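Local coordinates for extracellular solute-binding protein, family 1 (Bifidobacterium longum subsp. infantis ATCC 15697, PDB 3OMB) that probably binds an extracellular solute, perhaps a carbohydrate, and delivers it to an ABC transporter, and carries a bound magnesium ion, at residues A151-G157 with E348-L354; N49-E53 with T410-Q414. One frame throughout, in Å; residues are numbered along the deposited sequence.

Contact 1: residues A151-G157 with E348-L354; sequences AIADGRG and ELSPAGL
Ile152 and Leu354 pair at one end of a short antiparallel beta contact that a classic beta bulge interrupts: Gly353 and Leu354 both face Ile152, and the register slips by two residues before Asp154 meets Ser350. Six backbone hydrogen bonds make up the frame. At the bulge Ile152 O takes two of them, from Leu354 N at 2.9 Å in the carbonyl plane and from Gly353 N at 2.7 Å, tilted from that plane. Asp154 and Ser350 exchange a reciprocal pair, and Arg156 N reaches Glu348 O. Because the chain turns a corner at Pro351, strand 352-356 leaves for a different sheet, next to strand 98-100; Gly353 bonds the backbone of Asn101, just after that strand.

Apolar contact is modest. Ile152 CB and Leu354 CB sit 4.3 Å apart on the same face as Asp154 and Ser350; Leu349 lies on the other face, its CD2 against Gly155 CA, with Met141 and Phe131 of two helices beyond.

Three waters link polar groups across the contact. Asp154 CG stands between its backbone N and carbonyl carbon (chi1 44°), which sets the carboxylate between Ser350 and Gly353: OD2 comes 3.2 Å from Gly353 CA and OD1 3.2 Å from Ser350 CB. One water donates to Asp154 OD2 and also bonds Ser350 OG; a second donates to both OD1 and Glu348 O. Glu348, fully extended, lies alongside Gly157, CG 3.3 Å from Gly157 O, and its OE1 forms a direct salt bridge with Lys135. A third water accepts from Gly157 N and donates to Glu348 OE1 at 2.6 Å.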
ATOM      1  N   ALA A 151      10.969  15.718  -1.588  1.00 23.42           N
ATOM      2  CA  ALA A 151      10.003  15.051  -0.737  1.00 22.68           C
ATOM      3  C   ALA A 151      10.657  13.823  -0.161  1.00 21.76           C
ATOM      4  O   ALA A 151      10.967  12.899  -0.883  1.00 21.18           O
ATOM      5  CB  ALA A 151       8.732  14.653  -1.548  1.00 22.16           C
ATOM      6  N   ILE A 152      10.854  13.819   1.149  1.00 21.28           N
ATOM      7  CA  ILE A 152      11.519  12.696   1.813  1.00 20.68           C
ATOM      8  C   ILE A 152      10.505  11.614   2.152  1.00 20.08           C
ATOM      9  O   ILE A 152       9.386  11.907   2.614  1.00 19.83           O
ATOM     10  CB  ILE A 152      12.278  13.173   3.061  1.00 20.98           C
ATOM     11  CG1 ILE A 152      13.110  14.413   2.670  1.00 22.15           C
ATOM     12  CG2 ILE A 152      13.140  12.044   3.650  1.00 20.54           C
ATOM     13  CD1 ILE A 152      14.202  14.837   3.647  1.00 25.85           C
ATOM     14  N   ALA A 153      10.905  10.370   1.915  1.00 19.09           N
ATOM     15  CA  ALA A 153      10.082   9.217   2.237  1.00 18.71           C
ATOM     16  C   ALA A 153      10.006   8.996   3.745  1.00 18.67           C
ATOM     17  O   ALA A 153      10.712   9.634   4.536  1.00 17.99           O
ATOM     18  CB  ALA A 153      10.639   7.951   1.535  1.00 18.03           C
ATOM     19  N   ASP A 154       9.140   8.077   4.139  1.00 19.53           N
ATOM     20  CA  ASP A 154       9.064   7.654   5.539  1.00 20.12           C
ATOM     21  C   ASP A 154       9.034   6.124   5.628  1.00 19.63           C
ATOM     22  O   ASP A 154       8.819   5.435   4.635  1.00 19.65           O
ATOM     23  CB  ASP A 154       7.841   8.280   6.193  1.00 20.32           C
ATOM     24  CG  ASP A 154       6.620   8.204   5.310  1.00 23.36           C
ATOM     25  OD1 ASP A 154       6.060   7.085   5.180  1.00 27.94           O
ATOM     26  OD2 ASP A 154       6.226   9.253   4.738  1.00 23.51           O
ATOM     27  N   GLY A 155       9.266   5.595   6.815  1.00 19.64           N
ATOM     28  CA  GLY A 155       9.262   4.145   7.015  1.00 18.98           C
ATOM     29  C   GLY A 155       8.609   3.756   8.324  1.00 18.66           C
ATOM     30  O   GLY A 155       8.766   4.441   9.315  1.00 18.83           O
ATOM     31  N   ARG A 156       7.901   2.630   8.305  1.00 18.67           N
ATOM     32  CA  ARG A 156       7.085   2.130   9.401  1.00 19.47           C
ATOM     33  C   ARG A 156       7.822   1.059  10.166  1.00 18.68           C
ATOM     34  O   ARG A 156       7.224   0.432  11.025  1.00 18.83           O
ATOM     35  CB  ARG A 156       5.919   1.334   8.810  1.00 20.38           C
ATOM     36  CG  ARG A 156       4.704   2.015   8.462  1.00 23.08           C
ATOM     37  CD  ARG A 156       3.585   0.976   8.530  1.00 25.80           C
ATOM     38  NE  ARG A 156       3.139   0.470   7.228  1.00 27.99           N
ATOM     39  CZ  ARG A 156       1.874   0.111   6.985  1.00 27.80           C
ATOM     40  NH1 ARG A 156       0.955   0.233   7.937  1.00 24.24           N
ATOM     41  NH2 ARG A 156       1.516  -0.347   5.790  1.00 30.65           N
ATOM     42  N   GLY A 157       9.047   0.735   9.772  1.00 18.29           N
ATOM     43  CA  GLY A 157       9.797  -0.331  10.453  1.00 17.52           C
ATOM     44  C   GLY A 157       9.868  -1.650   9.712  1.00 17.28           C
ATOM     45  O   GLY A 157       8.967  -2.002   8.951  1.00 16.91           O
ATOM     46  N   GLU A 348       6.678  -1.123   4.226  1.00 21.45           N
ATOM     47  CA  GLU A 348       7.501  -0.344   5.149  1.00 22.97           C
ATOM     48  C   GLU A 348       7.653   1.116   4.723  1.00 23.43           C
ATOM     49  O   GLU A 348       7.301   2.034   5.482  1.00 22.61           O
ATOM     50  CB  GLU A 348       8.892  -0.966   5.292  1.00 23.24           C
ATOM     51  CG  GLU A 348       9.775  -0.173   6.270  1.00 24.93           C
ATOM     52  CD  GLU A 348      11.144  -0.812   6.495  1.00 27.02           C
ATOM     53  OE1 GLU A 348      11.914  -0.292   7.353  1.00 26.09           O
ATOM     54  OE2 GLU A 348      11.439  -1.835   5.829  1.00 28.42           O
ATOM     55  N   LEU A 349       8.191   1.305   3.520  1.00 23.82           N
ATOM     56  CA  LEU A 349       8.508   2.618   2.983  1.00 25.59           C
ATOM     57  C   LEU A 349       7.392   3.213   2.160  1.00 26.80           C
ATOM     58  O   LEU A 349       6.640   2.508   1.495  1.00 27.00           O
ATOM     59  CB  LEU A 349       9.772   2.567   2.124  1.00 25.51           C
ATOM     60  CG  LEU A 349      11.013   2.020   2.824  1.00 26.41           C
ATOM     61  CD1 LEU A 349      12.138   1.848   1.812  1.00 27.61           C
ATOM     62  CD2 LEU A 349      11.456   2.887   4.035  1.00 24.40           C
ATOM     63  N   SER A 350       7.307   4.534   2.199  1.00 27.89           N
ATOM     64  CA  SER A 350       6.225   5.253   1.559  1.00 28.91           C
ATOM     65  C   SER A 350       6.779   6.590   1.069  1.00 28.65           C
ATOM     66  O   SER A 350       7.437   7.292   1.830  1.00 27.92           O
ATOM     67  CB  SER A 350       5.084   5.431   2.563  1.00 29.28           C
ATOM     68  OG  SER A 350       4.189   6.434   2.147  1.00 32.48           O
ATOM     69  N   PRO A 351       6.553   6.925  -0.221  1.00 28.90           N
ATOM     70  CA  PRO A 351       7.218   8.117  -0.736  1.00 28.08           C
ATOM     71  C   PRO A 351       6.502   9.369  -0.276  1.00 27.49           C
ATOM     72  O   PRO A 351       5.387   9.283   0.243  1.00 27.00           O
ATOM     73  CB  PRO A 351       7.110   7.973  -2.262  1.00 28.72           C
ATOM     74  CG  PRO A 351       6.464   6.632  -2.528  1.00 28.91           C
ATOM     75  CD  PRO A 351       5.798   6.200  -1.263  1.00 28.81           C
ATOM     76  N   ALA A 352       7.164  10.515  -0.434  1.00 26.65           N
ATOM     77  CA  ALA A 352       6.532  11.827  -0.279  1.00 26.32           C
ATOM     78  C   ALA A 352       5.944  12.142   1.099  1.00 25.72           C
ATOM     79  O   ALA A 352       4.804  12.583   1.219  1.00 26.33           O
ATOM     80  CB  ALA A 352       5.467  12.032  -1.389  1.00 26.95           C
ATOM     81  N   GLY A 353       6.727  11.931   2.139  1.00 24.48           N
ATOM     82  CA  GLY A 353       6.277  12.241   3.481  1.00 24.02           C
ATOM     83  C   GLY A 353       6.572  13.677   3.884  1.00 23.76           C
ATOM     84  O   GLY A 353       5.669  14.376   4.344  1.00 23.75           O
ATOM     85  N   LEU A 354       7.822  14.121   3.722  1.00 23.14           N
ATOM     86  CA  LEU A 354       8.196  15.472   4.126  1.00 23.61           C
ATOM     87  C   LEU A 354       8.629  16.404   2.998  1.00 24.04           C
ATOM     88  O   LEU A 354       9.488  16.049   2.197  1.00 24.45           O
ATOM     89  CB  LEU A 354       9.283  15.431   5.206  1.00 24.06           C
ATOM     90  CG  LEU A 354       9.449  16.787   5.917  1.00 23.71           C
ATOM     91  CD1 LEU A 354       9.282  16.685   7.400  1.00 23.24           C
ATOM     92  CD2 LEU A 354      10.794  17.371   5.550  1.00 25.12           C
TER
HETATM   93  O   HOH W   1       4.242   9.129   2.938  1.00 30.92           O
HETATM   94  O   HOH W   2       5.698   4.640   6.043  1.00 37.82           O
HETATM   95  O   HOH W   3      11.418   1.989   8.542  1.00 22.25           O

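Contact 2: residues N49-E53 with T410-Q414; sequences NANQE and TGDNQ
Asn51 lies against Asn413, their CA atoms 3.9 Å apart, and the two segments touch without a direct hydrogen bond. Among the side-chain atoms, Asn413 OD1 comes closest: it lies 3.4 Å from Asn51 CA and 3.5 Å from Asn51 CB, meeting carbon rather than a polar hydrogen. Beside it, Asn51 and Thr410 lie alongside each other and point the same way, Asn51 ND2 being 3.7 Å from the methyl Thr410 CG2. Further along, Glu53 CB rests 4.0 Å from Gln414 CA.

Local backbone structure sets both sides. Asn49 to Gln52 form a type I beta turn, closed by Gln52 N to Asn49 O; Gln52 OE1 also accepts from Asn49 N, which approaches from above the plane of the side-chain amide. On the other side Asn413, with positive phi (54°), is the C-prime residue of a Schellman motif: its N bonds to Thr410 O, and Gln414 N turns back to Leu409 O. This turns the chain just past the end of helix 403-411 and brings Asn413 beside the turn.

Tyr415 supplies the backbone hydrogen bonds that the pair itself lacks, to Asn51 and to Glu53. Outward from there, Asn49 OD1 bonds Arg79 and its ND2 bonds Glu420. The contact is thus a surface junction that sets the loop between strand 41-48 and helix 59-68 against the C-terminal end of helix 403-411.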
ATOM      1  N   ASN A  49      -5.810  10.733   9.599  1.00 29.13           N
ATOM      2  CA  ASN A  49      -6.961   9.845   9.431  1.00 29.88           C
ATOM      3  C   ASN A  49      -8.071  10.412  10.324  1.00 30.24           C
ATOM      4  O   ASN A  49      -7.779  11.002  11.375  1.00 29.96           O
ATOM      5  CB  ASN A  49      -6.611   8.402   9.856  1.00 30.16           C
ATOM      6  CG  ASN A  49      -5.639   7.699   8.898  1.00 30.70           C
ATOM      7  OD1 ASN A  49      -5.700   7.887   7.677  1.00 31.88           O
ATOM      8  ND2 ASN A  49      -4.747   6.870   9.454  1.00 30.08           N
ATOM      9  N   ALA A  50      -9.333  10.250   9.936  1.00 31.20           N
ATOM     10  CA  ALA A  50     -10.454  10.712  10.789  1.00 31.76           C
ATOM     11  C   ALA A  50     -10.486  10.111  12.207  1.00 31.50           C
ATOM     12  O   ALA A  50     -11.041  10.708  13.114  1.00 31.45           O
ATOM     13  CB  ALA A  50     -11.824  10.484  10.089  1.00 32.32           C
ATOM     14  N   ASN A  51      -9.896   8.940  12.406  1.00 31.34           N
ATOM     15  CA  ASN A  51      -9.934   8.331  13.744  1.00 31.82           C
ATOM     16  C   ASN A  51      -8.866   8.854  14.722  1.00 31.10           C
ATOM     17  O   ASN A  51      -8.763   8.385  15.852  1.00 31.23           O
ATOM     18  CB  ASN A  51      -9.910   6.798  13.647  1.00 32.35           C
ATOM     19  CG  ASN A  51      -8.600   6.261  13.125  1.00 33.97           C
ATOM     20  OD1 ASN A  51      -7.677   7.013  12.789  1.00 36.03           O
ATOM     21  ND2 ASN A  51      -8.504   4.940  13.060  1.00 35.72           N
ATOM     22  N   GLN A  52      -8.092   9.837  14.282  1.00 29.83           N
ATOM     23  CA  GLN A  52      -7.019  10.374  15.090  1.00 29.48           C
ATOM     24  C   GLN A  52      -7.413  11.572  15.951  1.00 30.11           C
ATOM     25  O   GLN A  52      -8.205  12.434  15.569  1.00 29.38           O
ATOM     26  CB  GLN A  52      -5.800  10.707  14.217  1.00 28.60           C
ATOM     27  CG  GLN A  52      -5.136   9.460  13.666  1.00 27.07           C
ATOM     28  CD  GLN A  52      -4.240   9.740  12.486  1.00 26.47           C
ATOM     29  OE1 GLN A  52      -4.061  10.889  12.074  1.00 27.48           O
ATOM     30  NE2 GLN A  52      -3.653   8.689  11.937  1.00 25.60           N
ATOM     31  N   GLU A  53      -6.840  11.583  17.142  1.00 30.97           N
ATOM     32  CA  GLU A  53      -6.856  12.715  18.050  1.00 32.00           C
ATOM     33  C   GLU A  53      -6.263  13.979  17.380  1.00 31.07           C
ATOM     34  O   GLU A  53      -5.450  13.888  16.444  1.00 30.96           O
ATOM     35  CB  GLU A  53      -6.053  12.238  19.268  1.00 33.02           C
ATOM     36  CG  GLU A  53      -5.389  13.222  20.196  1.00 38.12           C
ATOM     37  CD  GLU A  53      -5.054  12.561  21.546  1.00 44.46           C
ATOM     38  OE1 GLU A  53      -3.873  12.184  21.785  1.00 47.34           O
ATOM     39  OE2 GLU A  53      -5.997  12.384  22.363  1.00 48.36           O
ATOM     40  N   THR A 410      -8.655   4.153  19.423  1.00 38.82           N
ATOM     41  CA  THR A 410      -9.093   4.018  18.020  1.00 39.31           C
ATOM     42  C   THR A 410     -10.600   3.992  17.862  1.00 39.78           C
ATOM     43  O   THR A 410     -11.143   4.701  17.020  1.00 40.01           O
ATOM     44  CB  THR A 410      -8.560   2.719  17.379  1.00 39.30           C
ATOM     45  OG1 THR A 410      -7.131   2.701  17.448  1.00 39.63           O
ATOM     46  CG2 THR A 410      -9.000   2.598  15.919  1.00 38.63           C
ATOM     47  N   GLY A 411     -11.272   3.165  18.659  1.00 40.31           N
ATOM     48  CA  GLY A 411     -12.727   3.133  18.679  1.00 41.13           C
ATOM     49  C   GLY A 411     -13.349   4.491  18.975  1.00 41.69           C
ATOM     50  O   GLY A 411     -14.369   4.854  18.382  1.00 42.18           O
ATOM     51  N   ASP A 412     -12.734   5.247  19.891  1.00 41.53           N
ATOM     52  CA  ASP A 412     -13.233   6.576  20.296  1.00 41.32           C
ATOM     53  C   ASP A 412     -12.794   7.707  19.348  1.00 39.68           C
ATOM     54  O   ASP A 412     -12.945   8.882  19.680  1.00 38.88           O
ATOM     55  CB  ASP A 412     -12.775   6.912  21.732  1.00 42.08           C
ATOM     56  CG  ASP A 412     -13.614   6.220  22.826  1.00 45.28           C
ATOM     57  OD1 ASP A 412     -13.151   6.225  23.997  1.00 48.09           O
ATOM     58  OD2 ASP A 412     -14.721   5.687  22.549  1.00 47.62           O
ATOM     59  N   ASN A 413     -12.251   7.354  18.176  1.00 38.07           N
ATOM     60  CA  ASN A 413     -11.650   8.333  17.252  1.00 36.12           C
ATOM     61  C   ASN A 413     -10.577   9.205  17.922  1.00 34.71           C
ATOM     62  O   ASN A 413     -10.440  10.402  17.639  1.00 33.64           O
ATOM     63  CB  ASN A 413     -12.728   9.187  16.559  1.00 36.62           C
ATOM     64  CG  ASN A 413     -13.583   8.375  15.605  1.00 36.91           C
ATOM     65  OD1 ASN A 413     -13.072   7.585  14.817  1.00 35.94           O
ATOM     66  ND2 ASN A 413     -14.898   8.555  15.684  1.00 38.18           N
ATOM     67  N   GLN A 414      -9.809   8.578  18.810  1.00 33.22           N
ATOM     68  CA  GLN A 414      -8.741   9.255  19.520  1.00 32.36           C
ATOM     69  C   GLN A 414      -7.416   8.514  19.409  1.00 30.74           C
ATOM     70  O   GLN A 414      -6.689   8.381  20.390  1.00 30.14           O
ATOM     71  CB  GLN A 414      -9.130   9.447  20.986  1.00 33.27           C
ATOM     72  CG  GLN A 414     -10.250  10.464  21.169  1.00 35.96           C
ATOM     73  CD  GLN A 414     -10.476  10.839  22.625  1.00 38.85           C
ATOM     74  OE1 GLN A 414     -10.041  10.136  23.544  1.00 38.67           O
ATOM     75  NE2 GLN A 414     -11.165  11.959  22.841  1.00 40.33           N
TER

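In the fold
The centres of contacts 1 and 2 are about 22 Å apart and their nearest atoms about 9 Å, so they do not touch. Along the chain 49-53 comes first, then 151-157, 348-354 and 410-414, which nests contact 1 inside the loop closed by contact 2. One mixed sheet connects them: strand 41-48 leads into contact 2, and strand 352-356, which begins in contact 1, is an outermost strand of the same sheet, with 98-100 between them. Contact 1 is buried, its centre about 12 Å from that of the chain, against about 21 Å for contact 2. Each joins distant sequence beside a strand of this sheet, so widely separated segments meet in one region, away from the magnesium site.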